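Local coordinates for protein interleukin-20 receptor subunit beta (Homo sapiens, PDB 6DF3) that pairs with IL20RA to form a receptor for IL19, IL20 and IL24, and with IL22RA1 to form one for IL20 and IL24, at residues S11-H16 and T102-P107; F116-E121 and V156-M161; G126-F131 and V175-R180; W136-G141 and G164-V169; C168-T173 and S182-T187. The protein carries 1 engineered substitution. All coordinates share one frame; numbering follows the deposited sequence.

Contact 1: residues S11-H16 and T102-P107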
# COMPACT_ATOMS: atom_id res chain seq x y z
N SER C 11 9.26 -1.42 -22.48
CA SER C 11 8.36 -1.52 -21.39
C SER C 11 7.05 -2.06 -21.90
O SER C 11 6.36 -1.38 -22.63
CB SER C 11 8.13 -0.18 -20.67
OG SER C 11 7.05 -0.26 -19.72
N THR C 12 6.74 -3.26 -21.41
CA THR C 12 5.61 -4.07 -21.79
C THR C 12 4.81 -4.43 -20.51
O THR C 12 5.40 -5.05 -19.59
CB THR C 12 6.11 -5.41 -22.37
OG1 THR C 12 6.89 -5.12 -23.51
CG2 THR C 12 4.94 -6.18 -22.82
N ASN C 13 3.52 -4.08 -20.50
CA ASN C 13 2.60 -4.37 -19.34
C ASN C 13 3.27 -4.11 -17.94
O ASN C 13 3.39 -5.01 -17.10
CB ASN C 13 2.10 -5.80 -19.46
CG ASN C 13 1.08 -5.95 -20.54
OD1 ASN C 13 0.36 -5.00 -20.89
ND2 ASN C 13 1.04 -7.12 -21.13
N MET C 14 3.80 -2.90 -17.78
CA MET C 14 4.53 -2.48 -16.53
C MET C 14 5.75 -3.25 -16.16
O MET C 14 6.26 -3.07 -15.08
CB MET C 14 3.58 -2.39 -15.33
CG MET C 14 2.48 -1.38 -15.57
SD MET C 14 3.00 0.41 -15.59
CE MET C 14 3.17 0.68 -13.81
N LYS C 15 6.30 -4.06 -17.07
CA LYS C 15 7.66 -4.61 -16.91
C LYS C 15 8.67 -3.79 -17.74
O LYS C 15 8.55 -3.73 -18.98
CB LYS C 15 7.69 -6.05 -17.40
CG LYS C 15 9.01 -6.70 -17.09
CD LYS C 15 9.10 -8.09 -17.71
CE LYS C 15 10.43 -8.73 -17.32
NZ LYS C 15 10.84 -9.76 -18.30
N HIS C 16 9.66 -3.17 -17.10
CA HIS C 16 10.60 -2.31 -17.82
C HIS C 16 11.98 -2.90 -17.95
O HIS C 16 12.70 -3.07 -16.95
CB HIS C 16 10.68 -0.93 -17.21
CG HIS C 16 9.43 -0.49 -16.54
ND1 HIS C 16 8.24 -0.36 -17.22
CD2 HIS C 16 9.19 -0.11 -15.24
CE1 HIS C 16 7.29 -0.02 -16.34
NE2 HIS C 16 7.84 0.15 -15.14
N THR C 102 4.20 2.84 -20.78
CA THR C 102 4.30 1.39 -20.94
C THR C 102 3.35 0.85 -22.08
O THR C 102 2.32 1.49 -22.38
CB THR C 102 4.07 0.67 -19.69
OG1 THR C 102 4.51 -0.67 -19.81
CG2 THR C 102 2.61 0.68 -19.26
N ILE C 103 3.72 -0.28 -22.72
CA ILE C 103 2.87 -0.86 -23.78
C ILE C 103 1.87 -1.78 -23.10
O ILE C 103 2.23 -2.79 -22.57
CB ILE C 103 3.70 -1.62 -24.83
CG1 ILE C 103 4.63 -0.62 -25.54
CG2 ILE C 103 2.76 -2.36 -25.79
CD1 ILE C 103 5.72 -1.23 -26.40
N LEU C 104 0.60 -1.40 -23.13
CA LEU C 104 -0.47 -2.24 -22.55
C LEU C 104 -1.06 -3.04 -23.69
O LEU C 104 -1.62 -2.45 -24.65
CB LEU C 104 -1.59 -1.38 -21.93
CG LEU C 104 -1.20 -0.51 -20.74
CD1 LEU C 104 -2.45 0.00 -20.02
CD2 LEU C 104 -0.34 -1.28 -19.76
N THR C 105 -0.91 -4.35 -23.60
CA THR C 105 -1.47 -5.22 -24.61
C THR C 105 -2.92 -5.55 -24.22
O THR C 105 -3.41 -5.30 -23.08
CB THR C 105 -0.56 -6.46 -24.83
OG1 THR C 105 -0.10 -6.93 -23.58
CG2 THR C 105 0.74 -6.07 -25.50
N ARG C 106 -3.66 -6.01 -25.19
CA ARG C 106 -4.86 -6.71 -24.87
C ARG C 106 -4.62 -8.03 -24.03
O ARG C 106 -3.68 -8.80 -24.30
CB ARG C 106 -5.66 -6.93 -26.10
CG ARG C 106 -5.02 -7.82 -27.12
CD ARG C 106 -5.39 -7.23 -28.47
NE ARG C 106 -5.20 -8.15 -29.55
CZ ARG C 106 -5.14 -7.79 -30.81
NH1 ARG C 106 -5.20 -6.51 -31.18
NH2 ARG C 106 -5.00 -8.73 -31.74
N PRO C 107 -5.47 -8.24 -22.97
CA PRO C 107 -5.20 -9.38 -22.09
C PRO C 107 -5.56 -10.69 -22.75
O PRO C 107 -6.58 -10.76 -23.45
CB PRO C 107 -6.12 -9.10 -20.85
CG PRO C 107 -7.28 -8.30 -21.42
CD PRO C 107 -6.61 -7.43 -22.49
O HOH W 1 -2.39 -4.87 -20.73
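Thr102 OG1 is held by two groups of the hairpin: Ser11 OG lies 2.6 Å from it, with either hydroxyl able to donate, and the backbone N of Met14 donates to it at 3.1 Å. The hydroxyl arrives there because OG1 stands anti to the threonine's own backbone N (chi1 -165°), while the methyl CG2 touches Met14 SD. Ser11 OG is in turn hydrogen-bonded to ND1 at the edge of the His16 ring. Beside this group runs a single beta bridge, in which Ile103 N donates to Ser11 O at 2.9 Å and Asn13 N to Ile103 O at 2.8 Å. The Asn13 amide then reads Thr105 twice: OD1 accepts from Thr105 N at 3.1 Å and ND2 donates to Thr105 OG1 at 2.7 Å. A water joins OD1 to Thr105 O. Thr12-Lys15 form a type I' turn, the tip of a beta hairpin in the first fibronectin type III domain, here pressed on the linker to the second, as at the interdomain elbow of type II cytokine receptors.

Contact 2: residues F116-E121 and V156-M161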
# COMPACT_ATOMS: atom_id res chain seq x y z
N PHE C 116 -24.43 -24.63 -17.39
CA PHE C 116 -25.12 -23.34 -17.60
C PHE C 116 -24.30 -22.08 -17.26
O PHE C 116 -24.59 -21.01 -17.79
CB PHE C 116 -26.42 -23.30 -16.76
CG PHE C 116 -27.60 -24.08 -17.35
CD1 PHE C 116 -27.42 -25.19 -18.20
CD2 PHE C 116 -28.90 -23.72 -17.00
CE1 PHE C 116 -28.51 -25.86 -18.70
CE2 PHE C 116 -29.99 -24.41 -17.50
CZ PHE C 116 -29.79 -25.48 -18.35
N HIS C 117 -23.31 -22.20 -16.37
CA HIS C 117 -22.56 -21.06 -15.90
C HIS C 117 -21.47 -20.72 -16.88
O HIS C 117 -20.83 -21.62 -17.45
CB HIS C 117 -21.89 -21.36 -14.58
CG HIS C 117 -22.86 -21.61 -13.48
ND1 HIS C 117 -23.07 -20.71 -12.46
CD2 HIS C 117 -23.68 -22.66 -13.25
CE1 HIS C 117 -23.98 -21.20 -11.64
NE2 HIS C 117 -24.37 -22.37 -12.10
N LEU C 118 -21.26 -19.43 -17.07
CA LEU C 118 -20.23 -18.90 -17.93
C LEU C 118 -19.05 -18.46 -17.06
O LEU C 118 -19.26 -17.71 -16.11
CB LEU C 118 -20.77 -17.71 -18.69
CG LEU C 118 -19.79 -17.07 -19.69
CD1 LEU C 118 -19.57 -18.01 -20.88
CD2 LEU C 118 -20.36 -15.72 -20.10
N VAL C 119 -17.83 -18.89 -17.41
CA VAL C 119 -16.61 -18.57 -16.60
C VAL C 119 -15.43 -18.07 -17.46
O VAL C 119 -15.25 -18.49 -18.60
CB VAL C 119 -16.23 -19.74 -15.63
CG1 VAL C 119 -16.40 -21.12 -16.25
CG2 VAL C 119 -14.85 -19.60 -15.01
N ILE C 120 -14.66 -17.14 -16.86
CA ILE C 120 -13.55 -16.48 -17.49
C ILE C 120 -12.31 -16.71 -16.61
O ILE C 120 -12.41 -16.83 -15.36
CB ILE C 120 -13.86 -14.97 -17.73
CG1 ILE C 120 -12.87 -14.37 -18.74
CG2 ILE C 120 -13.82 -14.15 -16.44
CD1 ILE C 120 -13.11 -12.92 -19.11
N GLU C 121 -11.16 -16.82 -17.27
CA GLU C 121 -9.85 -16.86 -16.61
C GLU C 121 -8.92 -15.94 -17.36
O GLU C 121 -8.54 -16.22 -18.49
CB GLU C 121 -9.33 -18.29 -16.62
CG GLU C 121 -7.91 -18.45 -16.09
CD GLU C 121 -7.61 -19.87 -15.63
OE1 GLU C 121 -8.31 -20.82 -16.05
OE2 GLU C 121 -6.66 -20.04 -14.83
N VAL C 156 -13.03 -17.30 -12.66
CA VAL C 156 -14.13 -16.57 -12.08
C VAL C 156 -15.45 -16.67 -12.90
O VAL C 156 -15.47 -16.53 -14.12
CB VAL C 156 -13.72 -15.10 -11.91
CG1 VAL C 156 -14.87 -14.28 -11.37
CG2 VAL C 156 -12.54 -15.01 -10.96
N HIS C 157 -16.54 -16.97 -12.19
CA HIS C 157 -17.92 -16.83 -12.68
C HIS C 157 -18.28 -15.41 -13.13
O HIS C 157 -18.03 -14.43 -12.43
CB HIS C 157 -18.83 -17.21 -11.55
CG HIS C 157 -20.28 -17.26 -11.91
ND1 HIS C 157 -21.13 -16.20 -11.69
CD2 HIS C 157 -21.03 -18.24 -12.44
CE1 HIS C 157 -22.35 -16.53 -12.08
NE2 HIS C 157 -22.31 -17.76 -12.56
N LEU C 158 -18.85 -15.31 -14.33
CA LEU C 158 -19.43 -14.07 -14.87
C LEU C 158 -20.96 -13.95 -14.75
O LEU C 158 -21.48 -12.98 -14.20
CB LEU C 158 -19.12 -13.98 -16.37
CG LEU C 158 -17.68 -13.78 -16.74
CD1 LEU C 158 -17.65 -13.74 -18.26
CD2 LEU C 158 -17.15 -12.51 -16.10
N GLU C 159 -21.65 -14.91 -15.33
CA GLU C 159 -23.09 -14.86 -15.45
C GLU C 159 -23.57 -16.31 -15.57
O GLU C 159 -22.85 -17.16 -16.10
CB GLU C 159 -23.48 -13.99 -16.66
CG GLU C 159 -24.98 -13.83 -16.97
CD GLU C 159 -25.75 -13.32 -15.75
OE1 GLU C 159 -25.54 -12.18 -15.30
OE2 GLU C 159 -26.52 -14.10 -15.20
N THR C 160 -24.75 -16.61 -15.02
CA THR C 160 -25.46 -17.85 -15.36
C THR C 160 -26.32 -17.52 -16.56
O THR C 160 -27.02 -16.51 -16.58
CB THR C 160 -26.34 -18.40 -14.21
OG1 THR C 160 -25.47 -18.94 -13.20
CG2 THR C 160 -27.29 -19.52 -14.70
N MET C 161 -26.29 -18.40 -17.55
CA MET C 161 -26.83 -18.11 -18.86
C MET C 161 -28.24 -18.62 -18.93
O MET C 161 -28.61 -19.48 -18.15
CB MET C 161 -25.97 -18.78 -19.92
CG MET C 161 -24.52 -18.30 -19.88
SD MET C 161 -23.53 -18.81 -21.30
CE MET C 161 -23.63 -20.61 -21.12
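Two antiparallel strands of the three-stranded sheet in the second fibronectin type III domain, 117-122 and 156-160, meet here, with His117, Val119, His157 and Thr160 on one face and Leu118, Ile120, Val156 and Glu159 on the other. On the first face the rings of His117 and His157 meet rim to rim, planes 60° apart, with His117 ND1 3.0 Å from His157 NE2; the His157 ring is brought there by its CG standing anti to the backbone N (chi1 -174°). Thr160 OG1 sits over one face of the His117 imidazole, near its rim, 3.1 Å from CE1, and makes a weak hydrogen bond to His157 NE2. With an alanine here instead of His117, the ring beside His157 and the Thr160 hydroxyl would be gone, which would probably leave the His157 imidazole freer to turn. The chain of another protein in the assembly packs against this face.

The bonds are consistent with a beta bulge, Leu158 and Glu159 together facing Leu118: Leu118 O accepts from Leu158 N at 3.0 Å while Leu118 N donates to Glu159 O at 2.9 Å. The extra residue, Leu158, turns its side chain toward strand 117-122, where its CD1 lies 3.8 Å from Leu118 CD2 and its CD2 3.7 Å from Ile120 CG2. Val169 of the facing sheet touches both leucines. At the Phe116 end, Met161 N donates to Phe116 O, and Met161 SD rests 4.0 Å from Leu118 CB.

Contact 3: residues G126-F131 and V175-R180; sequences GPQFEF and VKAIGR
Val175 opens the turn of the hairpin between strands 167-175 and 180-189 in the second fibronectin type III domain, and pushes its CG2 methyl to 3.5 Å from CE2 of Phe129, the two side chains lying side by side. CG2 gets there by standing beside the valine's backbone N, leaving CG1 anti to it (chi1 175°). Next, Lys176 is bent at its third torsion, and its NZ lies 4.2 Å from Glu130 OE2, too far for a salt bridge; the ammonium has a weak hydrogen bond to a side chain of another protein. Ala177 reaches across through water: its N donates at 2.7 Å to a molecule that gives protons to both Gln128 O and Gln128 OE1, the latter at 2.8 Å. Gly179 and Arg180 then both face Val175, a G1 bulge, and Val175 O takes two donors, Ile178 N at 3.1 Å and Gly179 N at 2.9 Å. Arg180 ends the turn with NH1 hydrogen-bonded to the carbonyl O of Thr102 in the interdomain linker.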
# COMPACT_ATOMS: atom_id res chain seq x y z
N GLY C 126 -0.28 -9.24 -12.88
CA GLY C 126 0.26 -8.53 -11.69
C GLY C 126 -0.59 -7.43 -10.98
O GLY C 126 -1.58 -6.84 -11.57
N PRO C 127 -0.20 -7.10 -9.71
CA PRO C 127 -0.84 -6.11 -8.86
C PRO C 127 -1.10 -4.76 -9.53
O PRO C 127 -2.10 -4.09 -9.20
CB PRO C 127 0.24 -5.85 -7.73
CG PRO C 127 1.01 -7.13 -7.64
CD PRO C 127 1.11 -7.52 -9.12
N GLN C 128 -0.21 -4.35 -10.46
CA GLN C 128 -0.46 -3.14 -11.13
C GLN C 128 -1.80 -3.13 -11.90
O GLN C 128 -2.27 -2.04 -12.18
CB GLN C 128 0.71 -2.76 -12.07
CG GLN C 128 2.04 -2.56 -11.32
CD GLN C 128 2.15 -1.18 -10.61
OE1 GLN C 128 1.18 -0.36 -10.61
NE2 GLN C 128 3.32 -0.92 -10.03
N PHE C 129 -2.44 -4.28 -12.13
CA PHE C 129 -3.58 -4.35 -13.06
C PHE C 129 -4.90 -4.77 -12.50
O PHE C 129 -5.01 -5.87 -11.88
CB PHE C 129 -3.30 -5.38 -14.19
CG PHE C 129 -2.16 -5.00 -15.12
CD1 PHE C 129 -0.82 -5.28 -14.76
CD2 PHE C 129 -2.43 -4.47 -16.37
CE1 PHE C 129 0.24 -4.95 -15.61
CE2 PHE C 129 -1.38 -4.16 -17.24
CZ PHE C 129 -0.04 -4.40 -16.84
N GLU C 130 -5.92 -4.00 -12.88
CA GLU C 130 -7.33 -4.41 -12.74
C GLU C 130 -7.95 -4.70 -14.15
O GLU C 130 -7.57 -4.05 -15.19
CB GLU C 130 -8.14 -3.32 -12.02
CG GLU C 130 -7.84 -3.17 -10.53
CD GLU C 130 -8.44 -1.88 -9.93
OE1 GLU C 130 -9.69 -1.85 -9.80
OE2 GLU C 130 -7.68 -0.90 -9.64
N PHE C 131 -8.88 -5.67 -14.17
CA PHE C 131 -9.55 -6.17 -15.41
C PHE C 131 -11.01 -5.75 -15.44
O PHE C 131 -11.76 -5.94 -14.46
CB PHE C 131 -9.49 -7.70 -15.56
CG PHE C 131 -8.10 -8.25 -15.65
CD1 PHE C 131 -7.37 -8.52 -14.50
CD2 PHE C 131 -7.48 -8.46 -16.91
CE1 PHE C 131 -6.07 -9.03 -14.57
CE2 PHE C 131 -6.18 -8.98 -17.00
CZ PHE C 131 -5.47 -9.25 -15.83
N VAL C 175 -4.75 0.26 -15.29
CA VAL C 175 -3.50 0.46 -14.53
C VAL C 175 -3.61 1.82 -13.79
O VAL C 175 -3.37 2.92 -14.38
CB VAL C 175 -2.25 0.42 -15.49
CG1 VAL C 175 -0.95 0.73 -14.75
CG2 VAL C 175 -2.09 -0.96 -16.13
N LYS C 176 -4.07 1.76 -12.51
CA LYS C 176 -4.28 2.96 -11.69
C LYS C 176 -3.05 3.92 -11.67
O LYS C 176 -3.21 5.12 -11.85
CB LYS C 176 -4.66 2.56 -10.29
CG LYS C 176 -5.17 3.71 -9.45
CD LYS C 176 -5.67 3.25 -8.09
CE LYS C 176 -7.01 2.54 -8.23
NZ LYS C 176 -7.51 2.24 -6.86
N ALA C 177 -1.83 3.38 -11.55
CA ALA C 177 -0.62 4.19 -11.50
C ALA C 177 -0.37 5.15 -12.67
O ALA C 177 0.38 6.13 -12.50
CB ALA C 177 0.59 3.33 -11.35
N ILE C 178 -0.97 4.84 -13.84
CA ILE C 178 -0.81 5.66 -15.06
C ILE C 178 -2.12 6.18 -15.67
O ILE C 178 -2.09 7.05 -16.54
CB ILE C 178 0.06 4.87 -16.08
CG1 ILE C 178 -0.68 3.65 -16.63
CG2 ILE C 178 1.34 4.39 -15.40
CD1 ILE C 178 0.19 2.73 -17.47
N GLY C 179 -3.26 5.67 -15.19
CA GLY C 179 -4.55 6.20 -15.59
C GLY C 179 -5.00 5.69 -16.95
O GLY C 179 -5.84 6.31 -17.59
N ARG C 180 -4.49 4.53 -17.35
CA ARG C 180 -4.65 4.02 -18.71
C ARG C 180 -5.28 2.65 -18.68
O ARG C 180 -5.04 1.89 -17.75
CB ARG C 180 -3.31 4.00 -19.47
CG ARG C 180 -2.82 5.40 -19.85
CD ARG C 180 -1.48 5.34 -20.60
NE ARG C 180 -1.54 4.32 -21.65
CZ ARG C 180 -0.58 3.46 -22.02
NH1 ARG C 180 0.62 3.41 -21.44
NH2 ARG C 180 -0.87 2.60 -22.99
O HOH W 2 -1.39 0.70 -11.13

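Contact 4: residues W136-G141 and G164-V169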
# COMPACT_ATOMS: atom_id res chain seq x y z
N TRP C 136 -22.47 -9.74 -22.58
CA TRP C 136 -23.84 -9.50 -23.04
C TRP C 136 -24.43 -10.76 -23.68
O TRP C 136 -23.71 -11.63 -24.19
CB TRP C 136 -23.89 -8.32 -24.03
CG TRP C 136 -23.14 -8.53 -25.36
CD1 TRP C 136 -23.64 -9.09 -26.52
CD2 TRP C 136 -21.78 -8.18 -25.66
NE1 TRP C 136 -22.67 -9.12 -27.50
CE2 TRP C 136 -21.53 -8.56 -27.00
CE3 TRP C 136 -20.74 -7.57 -24.92
CZ2 TRP C 136 -20.30 -8.37 -27.62
CZ3 TRP C 136 -19.51 -7.38 -25.52
CH2 TRP C 136 -19.29 -7.79 -26.87
N ARG C 137 -25.75 -10.85 -23.64
CA ARG C 137 -26.48 -11.83 -24.40
C ARG C 137 -26.49 -11.33 -25.85
O ARG C 137 -26.83 -10.16 -26.06
CB ARG C 137 -27.89 -11.93 -23.83
CG ARG C 137 -28.68 -13.14 -24.27
CD ARG C 137 -30.06 -13.10 -23.63
NE ARG C 137 -30.92 -14.13 -24.18
CZ ARG C 137 -30.93 -15.42 -23.84
NH1 ARG C 137 -30.09 -15.89 -22.91
NH2 ARG C 137 -31.80 -16.25 -24.43
N ARG C 138 -26.13 -12.16 -26.82
CA ARG C 138 -26.05 -11.71 -28.23
C ARG C 138 -27.41 -11.72 -28.99
O ARG C 138 -27.70 -12.60 -29.83
CB ARG C 138 -24.98 -12.49 -29.00
CG ARG C 138 -24.59 -11.87 -30.35
CD ARG C 138 -24.72 -12.86 -31.50
NE ARG C 138 -23.50 -13.65 -31.66
CZ ARG C 138 -23.42 -14.94 -31.97
NH1 ARG C 138 -24.49 -15.70 -32.17
NH2 ARG C 138 -22.22 -15.50 -32.07
N GLU C 139 -28.23 -10.72 -28.67
CA GLU C 139 -29.43 -10.35 -29.43
C GLU C 139 -29.46 -8.81 -29.50
O GLU C 139 -28.77 -8.14 -28.71
CB GLU C 139 -30.70 -10.90 -28.73
CG GLU C 139 -32.00 -10.85 -29.55
CD GLU C 139 -33.27 -10.67 -28.71
OE1 GLU C 139 -33.15 -10.15 -27.57
OE2 GLU C 139 -34.39 -11.01 -29.20
N PRO C 140 -30.23 -8.23 -30.45
CA PRO C 140 -30.71 -6.87 -30.28
C PRO C 140 -30.95 -6.39 -28.82
O PRO C 140 -30.41 -5.35 -28.45
CB PRO C 140 -32.03 -6.89 -31.09
CG PRO C 140 -31.85 -8.00 -32.11
CD PRO C 140 -30.55 -8.70 -31.82
N GLY C 141 -31.70 -7.16 -28.01
CA GLY C 141 -32.08 -6.80 -26.62
C GLY C 141 -30.98 -6.34 -25.64
O GLY C 141 -30.53 -5.18 -25.69
N GLY C 164 -31.27 -20.26 -25.40
CA GLY C 164 -31.70 -19.57 -26.63
C GLY C 164 -30.62 -18.90 -27.46
O GLY C 164 -30.42 -19.25 -28.62
N ALA C 165 -29.93 -17.93 -26.86
CA ALA C 165 -28.96 -17.07 -27.55
C ALA C 165 -27.55 -17.24 -27.00
O ALA C 165 -27.36 -17.48 -25.80
CB ALA C 165 -29.37 -15.61 -27.44
N ALA C 166 -26.55 -17.07 -27.86
CA ALA C 166 -25.13 -17.09 -27.45
C ALA C 166 -24.81 -15.88 -26.58
O ALA C 166 -25.44 -14.82 -26.71
CB ALA C 166 -24.23 -17.11 -28.67
N TYR C 167 -23.83 -16.05 -25.68
CA TYR C 167 -23.36 -14.98 -24.80
C TYR C 167 -21.94 -14.65 -25.23
O TYR C 167 -21.14 -15.57 -25.47
CB TYR C 167 -23.36 -15.44 -23.34
CG TYR C 167 -24.70 -15.33 -22.60
CD1 TYR C 167 -25.77 -16.19 -22.90
CD2 TYR C 167 -24.88 -14.40 -21.56
CE1 TYR C 167 -26.98 -16.10 -22.21
CE2 TYR C 167 -26.07 -14.30 -20.85
CZ TYR C 167 -27.12 -15.15 -21.18
OH TYR C 167 -28.30 -15.04 -20.48
N CYS C 168 -21.63 -13.36 -25.33
CA CYS C 168 -20.32 -12.93 -25.85
C CYS C 168 -19.55 -12.11 -24.83
O CYS C 168 -20.14 -11.44 -24.00
CB CYS C 168 -20.49 -12.18 -27.17
SG CYS C 168 -21.24 -13.19 -28.47
N VAL C 169 -18.23 -12.18 -24.91
CA VAL C 169 -17.34 -11.59 -23.88
C VAL C 169 -15.99 -11.05 -24.44
O VAL C 169 -15.36 -11.69 -25.27
CB VAL C 169 -17.02 -12.64 -22.77
CG1 VAL C 169 -18.28 -13.03 -22.00
CG2 VAL C 169 -16.41 -13.91 -23.37
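Trp136 and Cys168 pack closely, as a hydrogen-bonded antiparallel pair whose side chains share one face of the sheet. Cys168 N donates to Trp136 O at 2.9 Å, and Trp136 N to Cys168 O. The indole lies between its backbone N and carbonyl carbon (chi1 64°), which folds it over its partner: Cys168 CB stands above one indole face, 3.8 Å from CE2, and SG lies obliquely to the five-membered ring. On the opposite face of the sheet, Arg137 runs extended across Tyr167, its CG over the phenol ring, 4.2 Å from the centroid. The guanidinium, almost perpendicular to that ring, meets Tyr167 OH edge-on through a weak bond from NH1 at 3.1 Å; its stronger grip is on the carbonyls of Pro163 and Glu162, while Ala165 CB lies over one face.

Toward solvent the contact slackens. Arg138 N donates to Ala166 O at 2.8 Å, but the exposed side chain brushes Cys168 SG with CB and NE while Ala166 CB lies over one guanidinium face. Strand 130-137 ends and 167-175 begins here, in the second fibronectin type III domain; strand 180-189, beyond 167-175, supplies Cys189 for the disulfide to Cys168, and Tyr167 touches Glu159 of strand 156-160.

Contact 5: residues C168-T173 and S182-T187; sequences CVKAET and SAFSQT. Unlike the reference sequence in segment 168-173: Glu172 (reference Gln).
The Phe184 ring lies between Lys170 and Glu172, one over each face. Lys170 CG stands between the backbone N and the carbonyl carbon (chi1 58°) and the chain runs extended beyond, which carries CE over the ring, 3.6 Å from the centroid in a CH-pi contact, and NZ, 3.9 Å from it, as a cation-pi partner. On the opposite side Glu172, a glutamine in the reference sequence, brings CB to 4.0 Å from the centroid and lays its carboxylate 19° from parallel to the ring. Replacing Phe184 with an alanine would probably open a gap between these side chains and leave the Lys170 ammonium without its aromatic face.

Among the hydrogen bonds the pairing is irregular. Ser185 N donates to Ala171 O at 2.9 Å, and Ser182 N to Thr173 O. In the other direction Ala171 N donates to Ser185 OG at 3.2 Å and Thr173 N to Ser182 OG at 3.1 Å. At this edge of the second fibronectin type III domain's sheet, serine hydroxyls thus satisfy two strand N-H groups in place of carbonyls.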
# COMPACT_ATOMS: atom_id res chain seq x y z
N CYS C 168 -21.63 -13.36 -25.33
CA CYS C 168 -20.32 -12.93 -25.85
C CYS C 168 -19.55 -12.11 -24.83
O CYS C 168 -20.14 -11.44 -24.00
CB CYS C 168 -20.49 -12.18 -27.17
SG CYS C 168 -21.24 -13.19 -28.47
N VAL C 169 -18.23 -12.18 -24.91
CA VAL C 169 -17.34 -11.59 -23.88
C VAL C 169 -15.99 -11.05 -24.44
O VAL C 169 -15.36 -11.69 -25.27
CB VAL C 169 -17.02 -12.64 -22.77
CG1 VAL C 169 -18.28 -13.03 -22.00
CG2 VAL C 169 -16.41 -13.91 -23.37
N LYS C 170 -15.57 -9.89 -23.94
CA LYS C 170 -14.25 -9.35 -24.21
C LYS C 170 -13.73 -8.72 -22.89
O LYS C 170 -14.54 -8.35 -22.02
CB LYS C 170 -14.29 -8.30 -25.33
CG LYS C 170 -15.22 -7.15 -25.00
CD LYS C 170 -15.27 -6.07 -26.06
CE LYS C 170 -16.14 -4.91 -25.61
NZ LYS C 170 -16.14 -3.80 -26.60
N ALA C 171 -12.41 -8.55 -22.80
CA ALA C 171 -11.74 -8.09 -21.59
C ALA C 171 -10.61 -7.10 -21.89
O ALA C 171 -9.91 -7.19 -22.90
CB ALA C 171 -11.19 -9.27 -20.80
N GLU C 172 -10.41 -6.20 -20.95
CA GLU C 172 -9.59 -5.02 -21.07
C GLU C 172 -8.82 -4.94 -19.75
O GLU C 172 -9.26 -5.50 -18.74
CB GLU C 172 -10.60 -3.88 -21.14
CG GLU C 172 -10.14 -2.54 -21.62
CD GLU C 172 -11.14 -1.42 -21.30
OE1 GLU C 172 -11.04 -0.35 -21.95
OE2 GLU C 172 -12.02 -1.56 -20.42
N THR C 173 -7.76 -4.15 -19.71
CA THR C 173 -6.88 -4.09 -18.58
C THR C 173 -6.93 -2.58 -18.14
O THR C 173 -7.24 -1.71 -18.97
CB THR C 173 -5.53 -4.57 -19.13
OG1 THR C 173 -5.04 -5.74 -18.46
CG2 THR C 173 -4.58 -3.47 -19.18
N SER C 182 -5.92 -0.69 -21.50
CA SER C 182 -5.66 -1.35 -22.79
C SER C 182 -6.88 -1.37 -23.75
O SER C 182 -8.01 -1.08 -23.38
CB SER C 182 -5.19 -2.80 -22.60
OG SER C 182 -6.25 -3.72 -22.39
N ALA C 183 -6.61 -1.76 -24.99
CA ALA C 183 -7.64 -2.11 -25.97
C ALA C 183 -8.37 -3.34 -25.43
O ALA C 183 -7.80 -4.08 -24.63
CB ALA C 183 -7.01 -2.44 -27.34
N PHE C 184 -9.59 -3.57 -25.90
CA PHE C 184 -10.29 -4.83 -25.61
C PHE C 184 -9.62 -5.99 -26.33
O PHE C 184 -9.01 -5.81 -27.38
CB PHE C 184 -11.77 -4.74 -25.98
CG PHE C 184 -12.58 -3.99 -24.97
CD1 PHE C 184 -13.12 -4.65 -23.85
CD2 PHE C 184 -12.76 -2.61 -25.08
CE1 PHE C 184 -13.85 -3.96 -22.88
CE2 PHE C 184 -13.50 -1.91 -24.11
CZ PHE C 184 -14.05 -2.60 -23.02
N SER C 185 -9.70 -7.19 -25.76
CA SER C 185 -9.27 -8.41 -26.45
C SER C 185 -10.31 -8.78 -27.53
O SER C 185 -11.40 -8.17 -27.59
CB SER C 185 -9.16 -9.57 -25.46
OG SER C 185 -10.46 -9.89 -24.95
N GLN C 186 -9.99 -9.80 -28.32
CA GLN C 186 -10.97 -10.35 -29.26
C GLN C 186 -12.24 -10.82 -28.51
O GLN C 186 -12.14 -11.45 -27.45
CB GLN C 186 -10.37 -11.55 -30.02
CG GLN C 186 -9.56 -11.18 -31.27
CD GLN C 186 -10.32 -11.40 -32.58
OE1 GLN C 186 -11.40 -12.00 -32.61
NE2 GLN C 186 -9.74 -10.91 -33.68
N THR C 187 -13.42 -10.51 -29.05
CA THR C 187 -14.66 -11.04 -28.51
C THR C 187 -14.70 -12.54 -28.73
O THR C 187 -14.37 -13.04 -29.81
CB THR C 187 -15.92 -10.40 -29.12
OG1 THR C 187 -15.95 -9.02 -28.80
CG2 THR C 187 -17.22 -11.03 -28.55

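Contact 1 closes the longest loop, holding the first fibronectin domain's hairpin tip against the linker that follows, before any other contact opens. Everything after it belongs to the second domain. Contact 2 ties strand 117-122 to strand 156-160 in the three-stranded sheet and crosses contacts 3 and 4, which open inside its loop and close beyond it. Contact 4 is nested within contact 3, both starting on strand 130-137 of the four-stranded sheet. Contact 5 starts on the stretch where contact 4 ends, crosses contact 3 and adds the edge strand. Contacts 4 and 5 meet contact 2 between the sheets, and contact 3 touches contact 1, linking the domains.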